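Local structure of putative uncharacterized protein PH0242 (Pyrococcus horikoshii, 3VU1) at residues L68-D71 / G72-E76; P221-Y225 / S226-E230; S211-V214 / K215-G219; G105-T108 / R109-N113. The protein is an archaeal AglB protein of the oligosaccharyltransferase family, here represented by its C-terminal globular domain, and binds a calcium ion. All blocks are in the same frame, centred on the assembly; numbering follows the deposited sequence.

Interaction 1: L68-D71 / G72-E76; sequences LARD and GNISE. With CA (calcium ion), chain C.
In the tight turn that carries the chain from helix 60-69 to the calcium site, Arg70 packs on Ile74 and its backbone rests on Ser75. Ile74 CG2 lies over one face of the Arg70 guanidinium, 3.9 Å above its plane and toward the rim, and also meets Arg70 CB. Bends at chi2 and chi3 fold the arginine back over this methyl, while its polar end is held by a salt bridge from NH2 to Glu414 and by NE to Gly104 O. Ser75 CB packs against the backbone, 3.5 Å from Arg70 C. The Ser75 hydroxyl sits between its own backbone N and carbonyl carbon (chi1 82°), from where OG donates to Gly72 O at 2.9 Å. Ser75 N reaches the same oxygen from the same face, at 3.2 Å. The Asp71 carboxylate has partners beyond the turn: OD1 is hydrogen-bonded to Thr210 OG1 and OD2 forms a salt bridge with Lys215. Glu76 chelates the calcium ion with both OE1 (2.6 Å) and OE2 (2.5 Å); Ala285 O, His319 O and Glu322 supply the other ligands. The double grip on Gly72 O thus ties down the turn immediately before a bidentate metal ligand, whose charge the ion probably offsets.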
loop_
_atom_site.group_PDB
_atom_site.type_symbol
_atom_site.label_atom_id
_atom_site.label_comp_id
_atom_site.label_asym_id
_atom_site.label_seq_id
_atom_site.Cartn_x
_atom_site.Cartn_y
_atom_site.Cartn_z
ATOM N N LEU A 68 -3.812 1.799 6.215
ATOM C CA LEU A 68 -3.887 0.553 6.991
ATOM C C LEU A 68 -5.253 0.264 7.579
ATOM O O LEU A 68 -5.672 -0.882 7.606
ATOM C CB LEU A 68 -2.824 0.513 8.093
ATOM C CG LEU A 68 -1.368 0.409 7.605
ATOM C CD1 LEU A 68 -0.331 0.772 8.663
ATOM C CD2 LEU A 68 -1.069 -0.961 7.046
ATOM N N ALA A 69 -5.934 1.307 8.048
ATOM C CA ALA A 69 -7.155 1.167 8.828
ATOM C C ALA A 69 -8.381 1.141 7.923
ATOM O O ALA A 69 -9.488 0.923 8.381
ATOM C CB ALA A 69 -7.273 2.306 9.848
ATOM N N ARG A 70 -8.211 1.380 6.636
ATOM C CA ARG A 70 -9.392 1.507 5.807
ATOM C C ARG A 70 -9.451 0.544 4.665
ATOM O O ARG A 70 -8.574 -0.287 4.492
ATOM C CB ARG A 70 -9.542 2.918 5.290
ATOM C CG ARG A 70 -9.496 3.905 6.399
ATOM C CD ARG A 70 -10.813 4.043 7.150
ATOM N NE ARG A 70 -10.952 5.491 7.255
ATOM C CZ ARG A 70 -12.020 6.190 6.918
ATOM N NH1 ARG A 70 -13.125 5.575 6.556
ATOM N NH2 ARG A 70 -11.971 7.516 7.014
ATOM N N ASP A 71 -10.506 0.679 3.879
ATOM C CA ASP A 71 -10.888 -0.311 2.909
ATOM C C ASP A 71 -11.415 0.498 1.754
ATOM O O ASP A 71 -11.865 1.625 1.947
ATOM C CB ASP A 71 -12.000 -1.170 3.506
ATOM C CG ASP A 71 -12.457 -2.283 2.575
ATOM O OD1 ASP A 71 -13.609 -2.771 2.778
ATOM O OD2 ASP A 71 -11.672 -2.658 1.659
ATOM N N GLY A 72 -11.321 -0.061 0.552
ATOM C CA GLY A 72 -11.965 0.519 -0.610
ATOM C C GLY A 72 -11.376 1.821 -1.067
ATOM O O GLY A 72 -10.182 2.043 -0.936
ATOM N N ASN A 73 -12.225 2.687 -1.607
ATOM C CA ASN A 73 -11.760 3.886 -2.304
ATOM C C ASN A 73 -10.946 4.812 -1.446
ATOM O O ASN A 73 -9.886 5.258 -1.878
ATOM C CB ASN A 73 -12.930 4.671 -2.903
ATOM C CG ASN A 73 -13.385 4.106 -4.222
ATOM O OD1 ASN A 73 -12.625 3.445 -4.930
ATOM N ND2 ASN A 73 -14.625 4.364 -4.564
ATOM N N ILE A 74 -11.450 5.098 -0.241
ATOM C CA ILE A 74 -10.817 6.067 0.613
ATOM C C ILE A 74 -9.428 5.629 1.062
ATOM O O ILE A 74 -8.613 6.480 1.438
ATOM C CB ILE A 74 -11.675 6.431 1.837
ATOM C CG1 ILE A 74 -11.459 7.898 2.216
ATOM C CG2 ILE A 74 -11.391 5.528 3.035
ATOM C CD1 ILE A 74 -12.573 8.376 3.116
ATOM N N SER A 75 -9.155 4.321 1.010
ATOM C CA SER A 75 -7.873 3.809 1.496
ATOM C C SER A 75 -6.783 3.904 0.435
ATOM O O SER A 75 -5.617 3.557 0.690
ATOM C CB SER A 75 -8.024 2.387 1.995
ATOM O OG SER A 75 -7.974 1.489 0.905
ATOM N N GLU A 76 -7.162 4.398 -0.740
ATOM C CA GLU A 76 -6.243 4.461 -1.874
ATOM C C GLU A 76 -5.368 5.704 -1.835
ATOM O O GLU A 76 -5.573 6.698 -2.496
ATOM C CB GLU A 76 -6.959 4.318 -3.213
ATOM C CG GLU A 76 -7.326 2.879 -3.559
ATOM C CD GLU A 76 -7.703 2.699 -5.030
ATOM O OE1 GLU A 76 -7.068 3.343 -5.915
ATOM O OE2 GLU A 76 -8.631 1.896 -5.309
HETATM CA CA CA C . -7.796 1.586 -7.659
#

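Interaction 2: P221-Y225 / S226-E230; sequences PTSSY and SEFAE
Ser223 and Phe228 meet where the loop 221-225 doubles back alongside the start of helix 228-235. Ser223 OG lies 3.2 Å from Phe228 CB and 3.6 Å from Phe228 CD2, oblique to the ring. The Ala229 methyl faces the beginning of the loop, with CB 3.6 Å from Pro221 O and also near the proline CB. Tyr225 completes the first shell: its CB lies 4.1 Å from Phe228 CB, while the phenol ring leads away from the helix. An ST turn places the serine: Tyr225 N donates to Ser223 OG at 3.1 Å with an N-H...O angle of 157°. With OG trans to its own backbone N (chi1 -176°), the hydroxyl lies where that N-H can reach it. Further out, Asp71 holds the same loop twice, through Ser223 OG and Ser224 N, and Glu227, the N-cap residue, ties to Tyr256 through OE1. The Phe228 side chain runs inward to Asn212 and Ser75, and the nearest atoms of its ring are about 6 Å from the calcium ion. One hydroxyl therefore serves both the ST turn and the Asp71 carboxylate, while van der Waals contacts of Phe228 and Ala229 pack the loop against the helix start.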
loop_
_atom_site.group_PDB
_atom_site.type_symbol
_atom_site.label_atom_id
_atom_site.label_comp_id
_atom_site.label_asym_id
_atom_site.label_seq_id
_atom_site.Cartn_x
_atom_site.Cartn_y
_atom_site.Cartn_z
ATOM N N PRO A 221 -8.953 -12.285 2.541
ATOM C CA PRO A 221 -9.338 -11.563 1.332
ATOM C C PRO A 221 -10.743 -10.946 1.412
ATOM O O PRO A 221 -11.544 -11.147 0.528
ATOM C CB PRO A 221 -9.280 -12.655 0.252
ATOM C CG PRO A 221 -9.583 -13.921 0.986
ATOM C CD PRO A 221 -9.229 -13.730 2.441
ATOM N N THR A 222 -11.062 -10.208 2.457
ATOM C CA THR A 222 -12.366 -9.571 2.476
ATOM C C THR A 222 -12.276 -8.070 2.349
ATOM O O THR A 222 -11.318 -7.429 2.807
ATOM C CB THR A 222 -13.150 -9.831 3.764
ATOM O OG1 THR A 222 -12.309 -9.535 4.899
ATOM C CG2 THR A 222 -13.697 -11.265 3.780
ATOM N N SER A 223 -13.337 -7.538 1.760
ATOM C CA SER A 223 -13.543 -6.134 1.569
ATOM C C SER A 223 -15.054 -5.915 1.564
ATOM O O SER A 223 -15.803 -6.759 1.111
ATOM C CB SER A 223 -12.930 -5.729 0.241
ATOM O OG SER A 223 -13.028 -4.353 0.036
ATOM N N SER A 224 -15.506 -4.801 2.110
ATOM C CA SER A 224 -16.883 -4.382 1.901
ATOM C C SER A 224 -17.144 -4.057 0.416
ATOM O O SER A 224 -18.287 -3.914 0.003
ATOM C CB SER A 224 -17.195 -3.171 2.774
ATOM O OG SER A 224 -16.877 -3.451 4.134
ATOM N N TYR A 225 -16.090 -3.960 -0.382
ATOM C CA TYR A 225 -16.206 -3.443 -1.738
ATOM C C TYR A 225 -15.856 -4.538 -2.722
ATOM O O TYR A 225 -15.024 -5.393 -2.443
ATOM C CB TYR A 225 -15.357 -2.165 -1.929
ATOM C CG TYR A 225 -15.686 -1.145 -0.868
ATOM C CD1 TYR A 225 -16.803 -0.311 -0.998
ATOM C CD2 TYR A 225 -14.942 -1.073 0.319
ATOM C CE1 TYR A 225 -17.148 0.600 0.002
ATOM C CE2 TYR A 225 -15.278 -0.172 1.329
ATOM C CZ TYR A 225 -16.383 0.666 1.163
ATOM O OH TYR A 225 -16.719 1.574 2.151
ATOM N N SER A 226 -16.526 -4.527 -3.859
ATOM C CA SER A 226 -16.448 -5.622 -4.793
ATOM C C SER A 226 -15.155 -5.566 -5.600
ATOM O O SER A 226 -14.823 -4.530 -6.169
ATOM C CB SER A 226 -17.660 -5.578 -5.707
ATOM O OG SER A 226 -17.362 -6.265 -6.896
ATOM N N GLU A 227 -14.422 -6.681 -5.636
ATOM C CA GLU A 227 -13.142 -6.757 -6.361
ATOM C C GLU A 227 -11.935 -6.168 -5.588
ATOM O O GLU A 227 -10.784 -6.402 -5.964
ATOM C CB GLU A 227 -13.266 -6.069 -7.734
ATOM C CG GLU A 227 -14.252 -6.714 -8.697
ATOM C CD GLU A 227 -13.572 -7.711 -9.598
ATOM O OE1 GLU A 227 -12.979 -7.268 -10.607
ATOM O OE2 GLU A 227 -13.610 -8.931 -9.304
ATOM N N PHE A 228 -12.193 -5.404 -4.523
ATOM C CA PHE A 228 -11.137 -4.641 -3.864
ATOM C C PHE A 228 -9.971 -5.459 -3.253
ATOM O O PHE A 228 -8.794 -5.080 -3.394
ATOM C CB PHE A 228 -11.691 -3.638 -2.834
ATOM C CG PHE A 228 -10.650 -2.640 -2.388
ATOM C CD1 PHE A 228 -10.255 -1.592 -3.239
ATOM C CD2 PHE A 228 -9.984 -2.797 -1.168
ATOM C CE1 PHE A 228 -9.265 -0.704 -2.861
ATOM C CE2 PHE A 228 -8.995 -1.898 -0.782
ATOM C CZ PHE A 228 -8.640 -0.853 -1.627
ATOM N N ALA A 229 -10.286 -6.554 -2.567
ATOM C CA ALA A 229 -9.239 -7.417 -2.053
ATOM C C ALA A 229 -8.369 -7.955 -3.193
ATOM O O ALA A 229 -7.134 -7.936 -3.112
ATOM C CB ALA A 229 -9.821 -8.545 -1.232
ATOM N N GLU A 230 -9.008 -8.402 -4.270
ATOM C CA GLU A 230 -8.279 -8.991 -5.393
ATOM C C GLU A 230 -7.345 -7.971 -6.051
ATOM O O GLU A 230 -6.225 -8.317 -6.455
ATOM C CB GLU A 230 -9.255 -9.588 -6.409
ATOM C CG GLU A 230 -8.957 -11.040 -6.759
ATOM C CD GLU A 230 -9.463 -11.449 -8.146
ATOM O OE1 GLU A 230 -8.735 -12.216 -8.841
ATOM O OE2 GLU A 230 -10.576 -10.997 -8.550
#

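Interaction 3: S211-V214 / K215-G219; sequences SNFV and KLAFG
Four successive i-to-i+4 backbone bonds, from Lys215 N to Ser211 O through Phe218 N to Val214 O, wind this stretch into the short helix 212-218, with Ser211 at the N-cap. One group of side chains joins two aromatic rings through a methyl. Ala217 CB lies over one face of the Phe213 ring in a CH-pi contact, 3.8 Å from its centroid, and the same methyl sits over the centre of a Phe218 face, 3.6 Å above that plane. The two rings themselves meet obliquely, planes 77° apart, with Phe213 CE1 and Phe218 CE1 4.0 Å from each other. The alanine methyl is thus shared by two rings that are steeply inclined to one another. On another side of the helix, Lys215 runs back toward the N-terminus, extended until a bend at its last torsion (chi4 72°) swings NZ to Asn212 OD1, 3.0 Å away and 26° out of the amide plane. NZ also binds Thr210 O and forms a salt bridge with Asp71, so the buried ammonium has three oxygen partners; Asn212 ND2 meanwhile donates to Phe67 O. Phe213 and Val214 pack on Ile125 and Phe218 on Leu127 of strand 125-130, whereas Leu216 meets Phe233 and Lys215 meets Leu232 of helix 228-235, leaving this helix between the strand and the next helix.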
loop_
_atom_site.group_PDB
_atom_site.type_symbol
_atom_site.label_atom_id
_atom_site.label_comp_id
_atom_site.label_asym_id
_atom_site.label_seq_id
_atom_site.Cartn_x
_atom_site.Cartn_y
_atom_site.Cartn_z
ATOM N N SER A 211 -10.339 -3.572 7.055
ATOM C CA SER A 211 -9.182 -2.693 6.875
ATOM C C SER A 211 -8.106 -3.404 6.075
ATOM O O SER A 211 -7.965 -4.631 6.168
ATOM C CB SER A 211 -8.609 -2.308 8.251
ATOM O OG SER A 211 -8.203 -3.473 8.977
ATOM N N ASN A 212 -7.320 -2.639 5.328
ATOM C CA ASN A 212 -6.183 -3.172 4.606
ATOM C C ASN A 212 -5.144 -3.902 5.472
ATOM O O ASN A 212 -4.514 -4.852 5.010
ATOM C CB ASN A 212 -5.520 -2.059 3.825
ATOM C CG ASN A 212 -6.374 -1.568 2.665
ATOM O OD1 ASN A 212 -7.180 -2.306 2.113
ATOM N ND2 ASN A 212 -6.217 -0.300 2.311
ATOM N N PHE A 213 -4.932 -3.459 6.713
ATOM C CA PHE A 213 -3.998 -4.157 7.580
ATOM C C PHE A 213 -4.433 -5.611 7.833
ATOM O O PHE A 213 -3.625 -6.529 7.749
ATOM C CB PHE A 213 -3.859 -3.444 8.910
ATOM C CG PHE A 213 -3.045 -4.208 9.924
ATOM C CD1 PHE A 213 -3.650 -4.766 11.047
ATOM C CD2 PHE A 213 -1.689 -4.362 9.769
ATOM C CE1 PHE A 213 -2.914 -5.467 12.000
ATOM C CE2 PHE A 213 -0.933 -5.060 10.720
ATOM C CZ PHE A 213 -1.540 -5.615 11.831
ATOM N N VAL A 214 -5.710 -5.796 8.163
ATOM C CA VAL A 214 -6.276 -7.112 8.370
ATOM C C VAL A 214 -6.047 -7.988 7.133
ATOM O O VAL A 214 -5.651 -9.140 7.273
ATOM C CB VAL A 214 -7.778 -7.007 8.705
ATOM C CG1 VAL A 214 -8.457 -8.341 8.511
ATOM C CG2 VAL A 214 -7.983 -6.533 10.137
ATOM N N LYS A 215 -6.257 -7.437 5.929
ATOM C CA LYS A 215 -6.042 -8.179 4.693
ATOM C C LYS A 215 -4.591 -8.592 4.533
ATOM O O LYS A 215 -4.314 -9.748 4.250
ATOM C CB LYS A 215 -6.426 -7.368 3.444
ATOM C CG LYS A 215 -7.868 -6.903 3.289
ATOM C CD LYS A 215 -7.999 -6.217 1.917
ATOM C CE LYS A 215 -9.315 -5.471 1.742
ATOM N NZ LYS A 215 -9.442 -4.204 2.533
ATOM N N LEU A 216 -3.672 -7.645 4.675
ATOM C CA LEU A 216 -2.267 -7.886 4.363
ATOM C C LEU A 216 -1.483 -8.549 5.494
ATOM O O LEU A 216 -0.489 -9.217 5.228
ATOM C CB LEU A 216 -1.562 -6.588 3.962
ATOM C CG LEU A 216 -2.048 -5.822 2.711
ATOM C CD1 LEU A 216 -1.399 -4.445 2.652
ATOM C CD2 LEU A 216 -1.825 -6.578 1.406
ATOM N N ALA A 217 -1.904 -8.342 6.742
ATOM C CA ALA A 217 -1.263 -8.999 7.891
ATOM C C ALA A 217 -1.626 -10.489 7.979
ATOM O O ALA A 217 -0.793 -11.314 8.342
ATOM C CB ALA A 217 -1.633 -8.301 9.197
ATOM N N PHE A 218 -2.868 -10.821 7.642
ATOM C CA PHE A 218 -3.387 -12.126 7.945
ATOM C C PHE A 218 -3.904 -12.852 6.727
ATOM O O PHE A 218 -4.606 -13.820 6.878
ATOM C CB PHE A 218 -4.486 -11.993 8.992
ATOM C CG PHE A 218 -4.076 -11.167 10.183
ATOM C CD1 PHE A 218 -4.739 -9.984 10.489
ATOM C CD2 PHE A 218 -2.993 -11.558 10.990
ATOM C CE1 PHE A 218 -4.340 -9.204 11.583
ATOM C CE2 PHE A 218 -2.595 -10.784 12.086
ATOM C CZ PHE A 218 -3.263 -9.598 12.377
ATOM N N GLY A 219 -3.545 -12.411 5.524
ATOM C CA GLY A 219 -4.181 -12.904 4.296
ATOM C C GLY A 219 -5.681 -13.176 4.427
ATOM O O GLY A 219 -6.119 -14.309 4.227
#

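Interaction 4: G105-T108 / R109-N113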
loop_
_atom_site.group_PDB
_atom_site.type_symbol
_atom_site.label_atom_id
_atom_site.label_comp_id
_atom_site.label_asym_id
_atom_site.label_seq_id
_atom_site.Cartn_x
_atom_site.Cartn_y
_atom_site.Cartn_z
ATOM N N GLY A 105 -8.731 7.738 10.669
ATOM C CA GLY A 105 -10.109 8.194 10.528
ATOM C C GLY A 105 -11.134 7.077 10.533
ATOM O O GLY A 105 -12.291 7.303 10.195
ATOM N N ALA A 106 -10.723 5.877 10.957
ATOM C CA ALA A 106 -11.623 4.709 11.062
ATOM C C ALA A 106 -12.552 4.733 12.278
ATOM O O ALA A 106 -13.607 4.116 12.265
ATOM C CB ALA A 106 -10.803 3.418 11.067
ATOM N N ILE A 107 -12.119 5.391 13.347
ATOM C CA ILE A 107 -12.834 5.399 14.613
ATOM C C ILE A 107 -12.835 6.803 15.240
ATOM O O ILE A 107 -12.027 7.664 14.900
ATOM C CB ILE A 107 -12.232 4.408 15.634
ATOM C CG1 ILE A 107 -10.768 4.729 15.952
ATOM C CG2 ILE A 107 -12.362 2.967 15.166
ATOM C CD1 ILE A 107 -10.274 3.975 17.171
ATOM N N THR A 108 -13.750 7.026 16.168
ATOM C CA THR A 108 -13.808 8.292 16.862
ATOM C C THR A 108 -12.795 8.332 18.012
ATOM O O THR A 108 -12.240 7.290 18.416
ATOM C CB THR A 108 -15.227 8.571 17.408
ATOM O OG1 THR A 108 -15.498 7.741 18.548
ATOM C CG2 THR A 108 -16.260 8.343 16.321
ATOM N N ARG A 109 -12.576 9.538 18.534
ATOM C CA ARG A 109 -11.714 9.747 19.684
ATOM C C ARG A 109 -12.172 8.911 20.866
ATOM O O ARG A 109 -11.348 8.312 21.564
ATOM C CB ARG A 109 -11.690 11.218 20.066
ATOM C CG ARG A 109 -10.668 11.552 21.129
ATOM C CD ARG A 109 -10.141 12.951 20.927
ATOM N NE ARG A 109 -9.719 13.499 22.201
ATOM C CZ ARG A 109 -9.986 14.733 22.598
ATOM N NH1 ARG A 109 -9.580 15.143 23.786
ATOM N NH2 ARG A 109 -10.680 15.549 21.814
ATOM N N LYS A 110 -13.489 8.866 21.061
ATOM C CA LYS A 110 -14.099 8.095 22.139
ATOM C C LYS A 110 -13.753 6.625 22.007
ATOM O O LYS A 110 -13.319 5.993 22.979
ATOM C CB LYS A 110 -15.611 8.259 22.139
ATOM C CG LYS A 110 -16.286 7.385 23.163
ATOM C CD LYS A 110 -17.740 7.768 23.367
ATOM C CE LYS A 110 -18.365 6.782 24.337
ATOM N NZ LYS A 110 -19.837 6.933 24.411
ATOM N N GLU A 111 -13.927 6.084 20.802
ATOM C CA GLU A 111 -13.583 4.690 20.555
ATOM C C GLU A 111 -12.074 4.401 20.742
ATOM O O GLU A 111 -11.683 3.327 21.236
ATOM C CB GLU A 111 -14.051 4.289 19.176
ATOM C CG GLU A 111 -15.546 4.362 19.035
ATOM C CD GLU A 111 -15.991 4.262 17.594
ATOM O OE1 GLU A 111 -15.441 4.989 16.728
ATOM O OE2 GLU A 111 -16.888 3.437 17.324
ATOM N N TYR A 112 -11.250 5.373 20.365
ATOM C CA TYR A 112 -9.814 5.229 20.428
ATOM C C TYR A 112 -9.304 5.012 21.867
ATOM O O TYR A 112 -8.463 4.155 22.106
ATOM C CB TYR A 112 -9.141 6.423 19.742
ATOM C CG TYR A 112 -7.745 6.681 20.196
ATOM C CD1 TYR A 112 -6.725 5.755 19.965
ATOM C CD2 TYR A 112 -7.432 7.848 20.881
ATOM C CE1 TYR A 112 -5.428 5.980 20.420
ATOM C CE2 TYR A 112 -6.136 8.099 21.326
ATOM C CZ TYR A 112 -5.131 7.165 21.101
ATOM O OH TYR A 112 -3.833 7.428 21.546
ATOM N N ASN A 113 -9.812 5.775 22.829
ATOM C CA ASN A 113 -9.260 5.703 24.177
ATOM C C ASN A 113 -10.189 6.178 25.277
ATOM O O ASN A 113 -9.738 6.519 26.356
ATOM C CB ASN A 113 -7.946 6.480 24.253
ATOM C CG ASN A 113 -7.090 6.057 25.426
ATOM O OD1 ASN A 113 -7.114 4.896 25.878
ATOM N ND2 ASN A 113 -6.323 6.996 25.926
#
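Arg109 opens helix 109-113 directly after the N-cap residue Thr108, its guanidinium leading away to a cation-pi contact with Tyr409. Lys110 keeps CB beside Thr108 OG1, then extends outward. Glu111 carries the main chemistry, a capping box with Thr108. Its backbone N donates to Thr108 OG1 at 3.2 Å, nearly straight (169°), and its carboxylate completes the box: OE1 accepts from Thr108 N at 2.7 Å through the anti lone pair, at 175°. Thr108 OG1 adds a weak bond to that same OE1. The threonine hydroxyl can face the helix end because it stands between its own N and carbonyl carbon (chi1 74°). Glu111 OE2 is engaged elsewhere, by Tyr205 and by a salt bridge to Lys207. Tyr112 closes the first turn, its N bonded to Thr108 O at 2.9 Å, while Ile107 CD1 reaches Tyr112 CB at 3.7 Å, the residue pairing of a hydrophobic staple around the cap. Near the chain's surface, the turn is joined to its surroundings by the stack of Tyr112 on Tyr102 of helix 97-103, by Glu111 reaching strand 200-205, and by backbone bonds of Arg109 with Ala411 and of Lys110 with Tyr409.

Interactions 1, 2 and 3 form one cluster near the middle of the chain, their centres 11 Å apart, whereas interaction 4 lies toward the surface and touches only interaction 1, where Arg70 meets Gly105 and Ala106. The helix of interaction 3 is the most buried; its backbone bonds to the turn of interaction 1 through Asn212 N to Arg70 O and Phe213 N to Leu68 O. Interaction 2 supplies the following helix, whose Phe228 packs on both neighbours. Chemistry follows position: aromatic and methyl packing and a separate, oxygen-held lysine in 211-219, a turn closed on one carbonyl and leading to the calcium ion in 68-76, a serine turn in the more exposed 221-230, and a polar capping box in 105-113.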